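Local coordinates for protein arylalkylamine N-Acetyltransferase like 5b (Aedes aegypti, PDB 4FD4) that probably transfers acyl groups from acyl-coenzyme A donors to the amino group of arylalkylamines such as serotonin and dopamine, at residues A[90-95]-A[99-104]; A[113-118]-A[210-215]; A[190-193]-A[199-202]. All blocks are in the same frame, centred on the assembly; numbering follows the deposited sequence.

Contact 1: residues A[90-95]-A[99-104]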
ATOM      1  N   VAL A  90      -9.441  13.625  -0.288  1.00 31.80           N
ATOM      2  CA  VAL A  90      -9.998  14.376  -1.421  1.00 30.59           C
ATOM      3  C   VAL A  90      -9.538  15.845  -1.367  1.00 33.01           C
ATOM      4  O   VAL A  90      -9.142  16.459  -2.393  1.00 33.82           O
ATOM      5  CB  VAL A  90     -11.548  14.248  -1.451  1.00 28.71           C
ATOM      6  CG1 VAL A  90     -12.151  15.108  -2.542  1.00 31.51           C
ATOM      7  CG2 VAL A  90     -11.948  12.785  -1.655  1.00 27.15           C
ATOM      8  N   GLU A  91      -9.556  16.401  -0.160  1.00 33.70           N
ATOM      9  CA  GLU A  91      -9.095  17.776   0.018  1.00 37.42           C
ATOM     10  C   GLU A  91      -7.623  17.904  -0.371  1.00 38.31           C
ATOM     11  O   GLU A  91      -7.246  18.797  -1.133  1.00 37.20           O
ATOM     12  CB  GLU A  91      -9.301  18.256   1.451  1.00 35.08           C
ATOM     13  CG  GLU A  91      -8.742  19.649   1.681  1.00 39.03           C
ATOM     14  CD  GLU A  91      -9.233  20.282   2.973  1.00 46.12           C
ATOM     15  OE1 GLU A  91      -9.869  19.574   3.786  1.00 44.49           O
ATOM     16  OE2 GLU A  91      -8.979  21.492   3.169  1.00 50.62           O
ATOM     17  N   GLU A  92      -6.796  16.997   0.144  1.00 39.67           N
ATOM     18  CA  GLU A  92      -5.378  16.989  -0.197  1.00 40.77           C
ATOM     19  C   GLU A  92      -5.205  16.886  -1.708  1.00 40.13           C
ATOM     20  O   GLU A  92      -4.310  17.507  -2.285  1.00 42.67           O
ATOM     21  CB  GLU A  92      -4.638  15.845   0.520  1.00 37.74           C
ATOM     22  CG  GLU A  92      -3.122  15.888   0.336  1.00 47.97           C
ATOM     23  CD  GLU A  92      -2.397  14.678   0.918  1.00 51.54           C
ATOM     24  OE1 GLU A  92      -1.286  14.365   0.433  1.00 54.11           O
ATOM     25  OE2 GLU A  92      -2.925  14.051   1.864  1.00 53.86           O
ATOM     26  N   ALA A  93      -6.079  16.113  -2.350  1.00 36.57           N
ATOM     27  CA  ALA A  93      -5.993  15.891  -3.787  1.00 36.93           C
ATOM     28  C   ALA A  93      -6.194  17.198  -4.530  1.00 43.35           C
ATOM     29  O   ALA A  93      -5.588  17.429  -5.581  1.00 36.78           O
ATOM     30  CB  ALA A  93      -7.020  14.859  -4.238  1.00 36.70           C
ATOM     31  N   ALA A  94      -7.070  18.040  -3.986  1.00 34.68           N
ATOM     32  CA  ALA A  94      -7.329  19.351  -4.587  1.00 37.69           C
ATOM     33  C   ALA A  94      -6.155  20.346  -4.512  1.00 38.06           C
ATOM     34  O   ALA A  94      -6.165  21.369  -5.198  1.00 38.38           O
ATOM     35  CB  ALA A  94      -8.582  19.973  -3.979  1.00 41.17           C
ATOM     36  N   THR A  95      -5.159  20.067  -3.676  1.00 37.57           N
ATOM     37  CA  THR A  95      -4.092  21.042  -3.431  1.00 37.96           C
ATOM     38  C   THR A  95      -2.685  20.501  -3.747  1.00 43.88           C
ATOM     39  O   THR A  95      -1.693  21.235  -3.685  1.00 38.08           O
ATOM     40  CB  THR A  95      -4.145  21.571  -1.978  1.00 38.44           C
ATOM     41  OG1 THR A  95      -3.618  20.589  -1.079  1.00 45.88           O
ATOM     42  CG2 THR A  95      -5.580  21.883  -1.569  1.00 42.65           C
ATOM     43  N   LYS A  99      -1.201  16.454 -10.941  1.00 30.51           N
ATOM     44  CA  LYS A  99      -2.530  15.927 -11.185  1.00 33.13           C
ATOM     45  C   LYS A  99      -2.545  14.418 -10.978  1.00 29.52           C
ATOM     46  O   LYS A  99      -3.527  13.877 -10.488  1.00 25.95           O
ATOM     47  CB  LYS A  99      -3.045  16.283 -12.588  1.00 33.06           C
ATOM     48  CG  LYS A  99      -4.391  15.613 -12.910  1.00 36.58           C
ATOM     49  CD  LYS A  99      -5.251  16.454 -13.838  1.00 42.33           C
ATOM     50  CE  LYS A  99      -6.486  15.692 -14.298  1.00 42.63           C
ATOM     51  NZ  LYS A  99      -7.255  15.097 -13.172  1.00 45.58           N
ATOM     52  N   LYS A 100      -1.458  13.739 -11.343  1.00 27.09           N
ATOM     53  CA  LYS A 100      -1.428  12.283 -11.216  1.00 30.23           C
ATOM     54  C   LYS A 100      -1.638  11.847  -9.772  1.00 24.04           C
ATOM     55  O   LYS A 100      -2.420  10.924  -9.495  1.00 24.39           O
ATOM     56  CB  LYS A 100      -0.117  11.694 -11.738  1.00 30.25           C
ATOM     57  CG  LYS A 100      -0.037  10.179 -11.550  1.00 27.75           C
ATOM     58  CD  LYS A 100       1.153   9.560 -12.272  1.00 26.52           C
ATOM     59  CE  LYS A 100       1.229   8.067 -12.018  1.00 29.73           C
ATOM     60  NZ  LYS A 100       2.127   7.355 -12.988  1.00 34.68           N
ATOM     61  N   TRP A 101      -0.925  12.491  -8.858  1.00 24.73           N
ATOM     62  CA  TRP A 101      -1.031  12.111  -7.447  1.00 28.78           C
ATOM     63  C   TRP A 101      -2.410  12.463  -6.905  1.00 28.34           C
ATOM     64  O   TRP A 101      -2.949  11.715  -6.102  1.00 26.07           O
ATOM     65  CB  TRP A 101       0.076  12.714  -6.577  1.00 30.16           C
ATOM     66  CG  TRP A 101      -0.060  12.344  -5.104  1.00 30.15           C
ATOM     67  CD1 TRP A 101      -0.185  13.204  -4.044  1.00 29.71           C
ATOM     68  CD2 TRP A 101      -0.117  11.021  -4.552  1.00 27.18           C
ATOM     69  NE1 TRP A 101      -0.292  12.496  -2.869  1.00 26.82           N
ATOM     70  CE2 TRP A 101      -0.264  11.151  -3.155  1.00 32.73           C
ATOM     71  CE3 TRP A 101      -0.048   9.735  -5.102  1.00 29.19           C
ATOM     72  CZ2 TRP A 101      -0.343  10.052  -2.301  1.00 31.32           C
ATOM     73  CZ3 TRP A 101      -0.139   8.638  -4.253  1.00 34.38           C
ATOM     74  CH2 TRP A 101      -0.281   8.807  -2.869  1.00 30.10           C
ATOM     75  N   GLY A 102      -2.974  13.590  -7.338  1.00 26.29           N
ATOM     76  CA  GLY A 102      -4.349  13.928  -6.965  1.00 29.03           C
ATOM     77  C   GLY A 102      -5.360  12.876  -7.403  1.00 26.43           C
ATOM     78  O   GLY A 102      -6.240  12.467  -6.627  1.00 29.68           O
ATOM     79  N   ASP A 103      -5.227  12.420  -8.648  1.00 27.28           N
ATOM     80  CA  ASP A 103      -6.097  11.377  -9.179  1.00 26.20           C
ATOM     81  C   ASP A 103      -5.949  10.066  -8.411  1.00 27.29           C
ATOM     82  O   ASP A 103      -6.947   9.383  -8.096  1.00 26.33           O
ATOM     83  CB  ASP A 103      -5.815  11.127 -10.671  1.00 28.85           C
ATOM     84  CG  ASP A 103      -6.183  12.311 -11.557  1.00 35.02           C
ATOM     85  OD1 ASP A 103      -5.668  12.359 -12.700  1.00 30.87           O
ATOM     86  OD2 ASP A 103      -6.973  13.185 -11.116  1.00 32.35           O
ATOM     87  N   ILE A 104      -4.702   9.700  -8.124  1.00 28.11           N
ATOM     88  CA  ILE A 104      -4.452   8.462  -7.375  1.00 26.29           C
ATOM     89  C   ILE A 104      -5.029   8.560  -5.966  1.00 22.14           C
ATOM     90  O   ILE A 104      -5.668   7.620  -5.474  1.00 24.77           O
ATOM     91  CB  ILE A 104      -2.953   8.084  -7.342  1.00 26.96           C
ATOM     92  CG1 ILE A 104      -2.500   7.659  -8.742  1.00 23.75           C
ATOM     93  CG2 ILE A 104      -2.715   6.933  -6.366  1.00 27.67           C
ATOM     94  CD1 ILE A 104      -0.984   7.525  -8.893  1.00 25.51           C
TER
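A93 and G102 carry this contact, where two successive helices of the GNAT fold, 85-95 and 99-115, fold back on each other as an alpha-alpha hairpin. Only three residues join the segments 90-95 and 99-104, and the helices run roughly antiparallel. The backbones come very close here: A93 CA lies 4.1 Å from G102 CA. G102 has no side chain, which leaves the A93 carbonyl oxygen room to lie close; this is consistent with the short backbone distance. A93 CB lies against the backbone of the second helix, 3.5 Å from G102 O and 3.9 Å from G102 CA. The same methyl also reaches L105 and K106 further along helix 99-115.

Beside this, one residue back on each helix, the contact is looser. E92 stretches out with CG anti to the backbone N (chi1 -173°) and an extended chain beyond. This brings its carboxylate to the indole edge of W101. E92 OE1 sits in the plane of the ring, 3.9 Å from W101 NE1, which is too far for a hydrogen bond. The carboxylate and indole planes are 58° apart. W101 NE1 is buried here and has no hydrogen-bond partner in the model. The indole also meets F51, D47 and D48 of helix 46-53, and a bound glycerol lies about 4 Å from it. E92 is exposed, whereas the W101 ring is buried.

The first turn of helix 99-115 is braced by a salt bridge within the segment, one helical turn apart. K99 is exposed, whereas D103 is buried and also bonds to the hydroxyl of Y38 through OD1. K99 NZ makes a weak bond to that same oxygen, D103 OD1, at 3.2 Å. Its stronger bond is to D103 OD2, at 2.8 Å on the syn lone pair.

Contact 2: residues A[113-118]-A[210-215]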
ATOM      1  N   ARG A 113     -13.197   4.402   1.345  1.00 25.51           N
ATOM      2  CA  ARG A 113     -14.574   4.768   1.653  1.00 30.01           C
ATOM      3  C   ARG A 113     -15.496   3.587   1.403  1.00 27.32           C
ATOM      4  O   ARG A 113     -16.406   3.327   2.181  1.00 27.13           O
ATOM      5  CB  ARG A 113     -15.007   5.952   0.789  1.00 24.54           C
ATOM      6  CG  ARG A 113     -16.158   6.753   1.390  1.00 30.16           C
ATOM      7  CD  ARG A 113     -16.742   7.714   0.369  1.00 31.65           C
ATOM      8  NE  ARG A 113     -15.800   8.746  -0.073  1.00 33.22           N
ATOM      9  CZ  ARG A 113     -15.552   9.875   0.591  1.00 34.71           C
ATOM     10  NH1 ARG A 113     -14.692  10.760   0.100  1.00 32.68           N
ATOM     11  NH2 ARG A 113     -16.148  10.118   1.753  1.00 30.86           N
ATOM     12  N   THR A 114     -15.236   2.855   0.326  1.00 28.26           N
ATOM     13  CA  THR A 114     -16.072   1.717  -0.034  1.00 29.22           C
ATOM     14  C   THR A 114     -15.864   0.569   0.937  1.00 32.66           C
ATOM     15  O   THR A 114     -16.820  -0.111   1.334  1.00 28.44           O
ATOM     16  CB  THR A 114     -15.773   1.216  -1.466  1.00 32.08           C
ATOM     17  OG1 THR A 114     -16.087   2.248  -2.415  1.00 27.12           O
ATOM     18  CG2 THR A 114     -16.609  -0.008  -1.776  1.00 35.51           C
ATOM     19  N   ALA A 115     -14.605   0.338   1.305  1.00 28.66           N
ATOM     20  CA  ALA A 115     -14.299  -0.745   2.228  1.00 30.94           C
ATOM     21  C   ALA A 115     -14.931  -0.456   3.578  1.00 28.58           C
ATOM     22  O   ALA A 115     -15.501  -1.346   4.204  1.00 33.65           O
ATOM     23  CB  ALA A 115     -12.798  -0.929   2.367  1.00 29.02           C
ATOM     24  N   ASP A 116     -14.811   0.788   4.030  1.00 29.26           N
ATOM     25  CA  ASP A 116     -15.394   1.210   5.304  1.00 33.05           C
ATOM     26  C   ASP A 116     -15.036   0.252   6.440  1.00 36.55           C
ATOM     27  O   ASP A 116     -15.908  -0.155   7.201  1.00 31.89           O
ATOM     28  CB  ASP A 116     -16.916   1.296   5.176  1.00 35.35           C
ATOM     29  CG  ASP A 116     -17.569   1.946   6.388  1.00 41.35           C
ATOM     30  OD1 ASP A 116     -18.770   1.687   6.629  1.00 45.93           O
ATOM     31  OD2 ASP A 116     -16.872   2.700   7.110  1.00 41.19           O
ATOM     32  N   VAL A 117     -13.760  -0.107   6.560  1.00 31.88           N
ATOM     33  CA  VAL A 117     -13.336  -1.073   7.578  1.00 31.13           C
ATOM     34  C   VAL A 117     -13.809  -0.711   8.992  1.00 33.44           C
ATOM     35  O   VAL A 117     -14.399  -1.547   9.702  1.00 33.02           O
ATOM     36  CB  VAL A 117     -11.809  -1.271   7.575  1.00 34.74           C
ATOM     37  CG1 VAL A 117     -11.382  -2.127   8.767  1.00 27.10           C
ATOM     38  CG2 VAL A 117     -11.366  -1.897   6.273  1.00 27.78           C
ATOM     39  N   CYS A 118     -13.582   0.537   9.380  1.00 29.77           N
ATOM     40  CA  CYS A 118     -13.916   0.974  10.733  1.00 33.81           C
ATOM     41  C   CYS A 118     -15.417   0.835  11.033  1.00 35.54           C
ATOM     42  O   CYS A 118     -15.811   0.423  12.133  1.00 32.06           O
ATOM     43  CB  CYS A 118     -13.450   2.406  10.959  1.00 31.11           C
ATOM     44  SG  CYS A 118     -11.634   2.611  10.905  1.00 34.75           S
ATOM     45  N   ILE A 210      -8.482  -4.603  -8.019  1.00 43.14           N
ATOM     46  CA  ILE A 210      -7.911  -4.263  -6.725  1.00 38.23           C
ATOM     47  C   ILE A 210      -8.807  -4.816  -5.632  1.00 40.54           C
ATOM     48  O   ILE A 210     -10.024  -4.647  -5.686  1.00 43.69           O
ATOM     49  CB  ILE A 210      -7.816  -2.747  -6.548  1.00 37.80           C
ATOM     50  CG1 ILE A 210      -7.133  -2.109  -7.760  1.00 40.10           C
ATOM     51  CG2 ILE A 210      -7.084  -2.411  -5.248  1.00 40.37           C
ATOM     52  CD1 ILE A 210      -7.016  -0.614  -7.663  1.00 39.20           C
ATOM     53  N   LYS A 211      -8.224  -5.481  -4.643  1.00 36.51           N
ATOM     54  CA  LYS A 211      -9.045  -6.050  -3.576  1.00 39.00           C
ATOM     55  C   LYS A 211      -8.661  -5.517  -2.204  1.00 38.48           C
ATOM     56  O   LYS A 211      -7.517  -5.635  -1.791  1.00 38.59           O
ATOM     57  CB  LYS A 211      -8.953  -7.581  -3.568  1.00 47.19           C
ATOM     58  CG  LYS A 211      -9.415  -8.263  -4.856  1.00 48.95           C
ATOM     59  CD  LYS A 211     -10.094  -9.590  -4.525  1.00 55.89           C
ATOM     60  CE  LYS A 211     -10.435 -10.397  -5.772  1.00 58.91           C
ATOM     61  NZ  LYS A 211      -9.212 -10.924  -6.445  1.00 60.37           N
ATOM     62  N   THR A 212      -9.622  -4.936  -1.497  1.00 33.25           N
ATOM     63  CA  THR A 212      -9.398  -4.494  -0.130  1.00 34.34           C
ATOM     64  C   THR A 212      -9.709  -5.643   0.830  1.00 34.35           C
ATOM     65  O   THR A 212     -10.840  -6.145   0.876  1.00 33.43           O
ATOM     66  CB  THR A 212     -10.266  -3.260   0.209  1.00 33.00           C
ATOM     67  OG1 THR A 212     -10.035  -2.233  -0.765  1.00 29.24           O
ATOM     68  CG2 THR A 212      -9.932  -2.733   1.598  1.00 31.17           C
ATOM     69  N   CYS A 213      -8.705  -6.068   1.591  1.00 33.92           N
ATOM     70  CA  CYS A 213      -8.890  -7.180   2.530  1.00 33.91           C
ATOM     71  C   CYS A 213      -8.619  -6.742   3.966  1.00 37.40           C
ATOM     72  O   CYS A 213      -7.910  -5.748   4.199  1.00 35.13           O
ATOM     73  CB  CYS A 213      -8.006  -8.373   2.140  1.00 39.14           C
ATOM     74  SG  CYS A 213      -8.072  -8.776   0.375  1.00 41.03           S
ATOM     75  N   VAL A 214      -9.182  -7.481   4.925  1.00 29.24           N
ATOM     76  CA  VAL A 214      -9.176  -7.052   6.325  1.00 32.42           C
ATOM     77  C   VAL A 214      -9.241  -8.229   7.309  1.00 41.50           C
ATOM     78  O   VAL A 214      -9.801  -9.284   7.003  1.00 41.44           O
ATOM     79  CB  VAL A 214     -10.358  -6.103   6.614  1.00 34.77           C
ATOM     80  CG1 VAL A 214     -11.678  -6.823   6.363  1.00 38.15           C
ATOM     81  CG2 VAL A 214     -10.298  -5.589   8.051  1.00 36.36           C
ATOM     82  N   LYS A 215      -8.682  -8.027   8.498  1.00 43.72           N
ATOM     83  CA  LYS A 215      -8.644  -9.061   9.524  1.00 39.91           C
ATOM     84  C   LYS A 215      -8.618  -8.437  10.923  1.00 42.95           C
ATOM     85  O   LYS A 215      -7.887  -7.468  11.171  1.00 38.07           O
ATOM     86  CB  LYS A 215      -7.435  -9.967   9.277  1.00 42.16           C
ATOM     87  CG  LYS A 215      -6.863 -10.644  10.502  1.00 45.20           C
ATOM     88  CD  LYS A 215      -5.864 -11.728  10.082  1.00 41.57           C
ATOM     89  CE  LYS A 215      -4.879 -12.012  11.212  1.00 45.16           C
ATOM     90  NZ  LYS A 215      -4.148 -13.303  11.021  1.00 46.69           N
TER
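A115 and T212 make the tight end of this buried contact, which packs a helix-to-helix turn onto a strand of the GNAT sheet. A115 CB is 3.5 Å from T212 CG2, closer than usual for two carbons. T212 chi1 (-54°) sets OG1 anti to the carbonyl carbon and leaves CG2 anti to the backbone N, facing A115. Its hydroxyl bonds to D166 OD1, which fixes the rotation of the side chain.

Two residues further along both segments, V117 and V214 meet tip to tip. V117 CG1 touches V214 CG2 at 3.7 Å, an ordinary apolar contact. The backbones are wider apart here, with V117 CA 7.4 Å from V214 CA, against 6.6 Å between A115 CA and T212 CA. No hydrogen bond links the two segments.

R113 and D116 lie on the exposed side of the turn, and T114 at its margin; none of the three touches strand 209-216. D116 leaves helix 99-115 with a positive phi of 50° and is the N-cap of helix 117-121. Its OD2 makes a weak bond to G119 N. R113 forms a salt bridge with D87 of helix 85-95.

Strand 209-216 runs between strands 162-167 and 182-188, antiparallel to both. V117 and V214 both touch S164 of the first, while V214 also packs on I184 and T114 on S185 of the second.

Contact 3: residues A[190-193]-A[199-202]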
ATOM      1  N   GLY A 190      -9.864  -0.683 -14.639  1.00 44.97           N
ATOM      2  CA  GLY A 190     -10.266  -0.077 -15.901  1.00 43.75           C
ATOM      3  C   GLY A 190     -11.686   0.468 -15.878  1.00 43.20           C
ATOM      4  O   GLY A 190     -12.060   1.296 -16.711  1.00 44.89           O
ATOM      5  N   ASP A 191     -12.484   0.003 -14.924  1.00 42.86           N
ATOM      6  CA  ASP A 191     -13.846   0.503 -14.782  1.00 41.81           C
ATOM      7  C   ASP A 191     -13.922   1.787 -13.942  1.00 43.35           C
ATOM      8  O   ASP A 191     -14.977   2.420 -13.865  1.00 43.06           O
ATOM      9  CB  ASP A 191     -14.765  -0.577 -14.208  1.00 46.07           C
ATOM     10  CG  ASP A 191     -14.985  -1.732 -15.171  1.00 47.56           C
ATOM     11  OD1 ASP A 191     -14.745  -1.554 -16.385  1.00 48.79           O
ATOM     12  OD2 ASP A 191     -15.406  -2.818 -14.712  1.00 51.71           O
ATOM     13  N   TYR A 192     -12.809   2.172 -13.318  1.00 36.91           N
ATOM     14  CA  TYR A 192     -12.788   3.380 -12.499  1.00 36.47           C
ATOM     15  C   TYR A 192     -13.048   4.640 -13.323  1.00 34.33           C
ATOM     16  O   TYR A 192     -12.491   4.809 -14.411  1.00 36.03           O
ATOM     17  CB  TYR A 192     -11.466   3.535 -11.718  1.00 37.36           C
ATOM     18  CG  TYR A 192     -11.390   4.842 -10.946  1.00 30.02           C
ATOM     19  CD1 TYR A 192     -12.105   5.016  -9.760  1.00 28.50           C
ATOM     20  CD2 TYR A 192     -10.620   5.900 -11.405  1.00 27.46           C
ATOM     21  CE1 TYR A 192     -12.053   6.213  -9.053  1.00 26.91           C
ATOM     22  CE2 TYR A 192     -10.563   7.106 -10.700  1.00 30.08           C
ATOM     23  CZ  TYR A 192     -11.284   7.250  -9.530  1.00 27.89           C
ATOM     24  OH  TYR A 192     -11.228   8.427  -8.825  1.00 29.42           O
ATOM     25  N   ARG A 193     -13.898   5.510 -12.782  1.00 32.51           N
ATOM     26  CA  ARG A 193     -14.213   6.802 -13.369  1.00 32.46           C
ATOM     27  C   ARG A 193     -14.205   7.839 -12.256  1.00 34.42           C
ATOM     28  O   ARG A 193     -14.825   7.625 -11.220  1.00 32.09           O
ATOM     29  CB  ARG A 193     -15.614   6.768 -13.983  1.00 39.25           C
ATOM     30  CG  ARG A 193     -15.780   5.821 -15.150  1.00 36.90           C
ATOM     31  CD  ARG A 193     -14.929   6.257 -16.324  1.00 37.85           C
ATOM     32  NE  ARG A 193     -15.155   5.378 -17.465  1.00 40.40           N
ATOM     33  CZ  ARG A 193     -14.560   4.201 -17.618  1.00 45.38           C
ATOM     34  NH1 ARG A 193     -13.699   3.770 -16.702  1.00 40.55           N
ATOM     35  NH2 ARG A 193     -14.824   3.454 -18.684  1.00 45.56           N
ATOM     36  N   LYS A 199     -11.970   8.171 -17.492  1.00 38.84           N
ATOM     37  CA  LYS A 199     -11.228   6.954 -17.339  1.00 38.72           C
ATOM     38  C   LYS A 199      -9.758   7.253 -17.198  1.00 44.89           C
ATOM     39  O   LYS A 199      -9.173   7.758 -18.113  1.00 47.03           O
ATOM     40  CB  LYS A 199     -11.411   6.130 -18.587  1.00 43.12           C
ATOM     41  CG  LYS A 199     -10.954   4.727 -18.465  1.00 44.34           C
ATOM     42  CD  LYS A 199     -10.673   4.169 -19.803  1.00 49.15           C
ATOM     43  CE  LYS A 199      -9.880   2.949 -19.676  1.00 57.48           C
ATOM     44  NZ  LYS A 199     -10.645   1.899 -19.048  1.00 54.49           N
ATOM     45  N   LEU A 200      -9.152   6.923 -16.063  1.00 41.55           N
ATOM     46  CA  LEU A 200      -7.798   7.400 -15.787  1.00 39.02           C
ATOM     47  C   LEU A 200      -6.753   6.292 -15.720  1.00 38.63           C
ATOM     48  O   LEU A 200      -5.557   6.564 -15.687  1.00 38.74           O
ATOM     49  CB  LEU A 200      -7.783   8.208 -14.492  1.00 38.94           C
ATOM     50  CG  LEU A 200      -8.341   9.621 -14.598  1.00 38.17           C
ATOM     51  CD1 LEU A 200      -8.595  10.204 -13.219  1.00 34.68           C
ATOM     52  CD2 LEU A 200      -7.400  10.501 -15.406  1.00 43.07           C
ATOM     53  N   PHE A 201      -7.208   5.049 -15.697  1.00 40.07           N
ATOM     54  CA  PHE A 201      -6.295   3.929 -15.576  1.00 40.86           C
ATOM     55  C   PHE A 201      -6.577   2.883 -16.633  1.00 40.42           C
ATOM     56  O   PHE A 201      -7.724   2.513 -16.862  1.00 42.04           O
ATOM     57  CB  PHE A 201      -6.379   3.328 -14.173  1.00 39.60           C
ATOM     58  CG  PHE A 201      -6.021   4.304 -13.087  1.00 41.60           C
ATOM     59  CD1 PHE A 201      -4.697   4.491 -12.715  1.00 37.19           C
ATOM     60  CD2 PHE A 201      -7.002   5.048 -12.452  1.00 33.11           C
ATOM     61  CE1 PHE A 201      -4.360   5.388 -11.718  1.00 33.77           C
ATOM     62  CE2 PHE A 201      -6.674   5.956 -11.455  1.00 35.63           C
ATOM     63  CZ  PHE A 201      -5.353   6.125 -11.085  1.00 34.92           C
ATOM     64  N   GLU A 202      -5.511   2.412 -17.267  1.00 45.31           N
ATOM     65  CA  GLU A 202      -5.608   1.460 -18.361  1.00 47.14           C
ATOM     66  C   GLU A 202      -4.587   0.353 -18.163  1.00 46.65           C
ATOM     67  O   GLU A 202      -3.529   0.360 -18.789  1.00 50.14           O
ATOM     68  CB  GLU A 202      -5.337   2.171 -19.687  1.00 53.42           C
ATOM     69  CG  GLU A 202      -6.240   1.745 -20.837  1.00 60.12           C
ATOM     70  CD  GLU A 202      -6.596   2.908 -21.752  1.00 59.88           C
ATOM     71  OE1 GLU A 202      -7.803   3.137 -21.975  1.00 62.01           O
ATOM     72  OE2 GLU A 202      -5.673   3.592 -22.244  1.00 60.42           O
TER
HETATM   73  O   HOH W   1      -9.751   4.020 -14.878  1.00 36.26           O
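K199 and G190 join the two limbs of the long loop between strands 182-188 and 209-216, antiparallel neighbours in the GNAT sheet. K199 can be followed outward. Its CB lies 3.8 Å from R193 CZ. CG, anti to the backbone N (chi1 -167°), sits over one face of the guanidinium, 3.4 Å from R193 NH1. CD carries the chain past that group. CE approaches the carbonyl of G190, and a bend at chi4 (67°) turns the amine onto it. K199 NZ then donates to G190 O at 2.8 Å, in the carbonyl plane and on a lone pair.

G190 O accepts a second bond, 3.0 Å from R193 NH1. The same nitrogen also bonds to Y192 O at 2.8 Å, from above the carbonyl plane. The two cationic groups thus share one carbonyl oxygen.

On the buried side, Y192 CD2 meets the edge of the F201 ring, 3.9 Å from F201 CD2. Both rings pack on L107 of helix 99-115. Water 1 bridges the limbs between these layers: it donates to Y192 O and accepts from F201 N, each at 2.9 Å.

Overall arrangement
Helix 99-115 ties the three contacts together. Contact 1 uses its first turns and contact 2 its last, with centres about 21 Å apart. The helix 85-95 side of contact 1 still reaches contact 2, where V90 CG2 is 3.8 Å from R113 NH1. Contact 3 lies along the same helix from D103 to L110, its centre about 16 Å from that of contact 1; D103 CG is 3.6 Å from L200 CD1. Contacts 2 and 3 do not touch, and their nearest atoms are about 7 Å apart. Bound glycerol, probably from the crystallisation liquor, lies about 4 Å from the side chains of W101 and V117; such molecules often mark pockets.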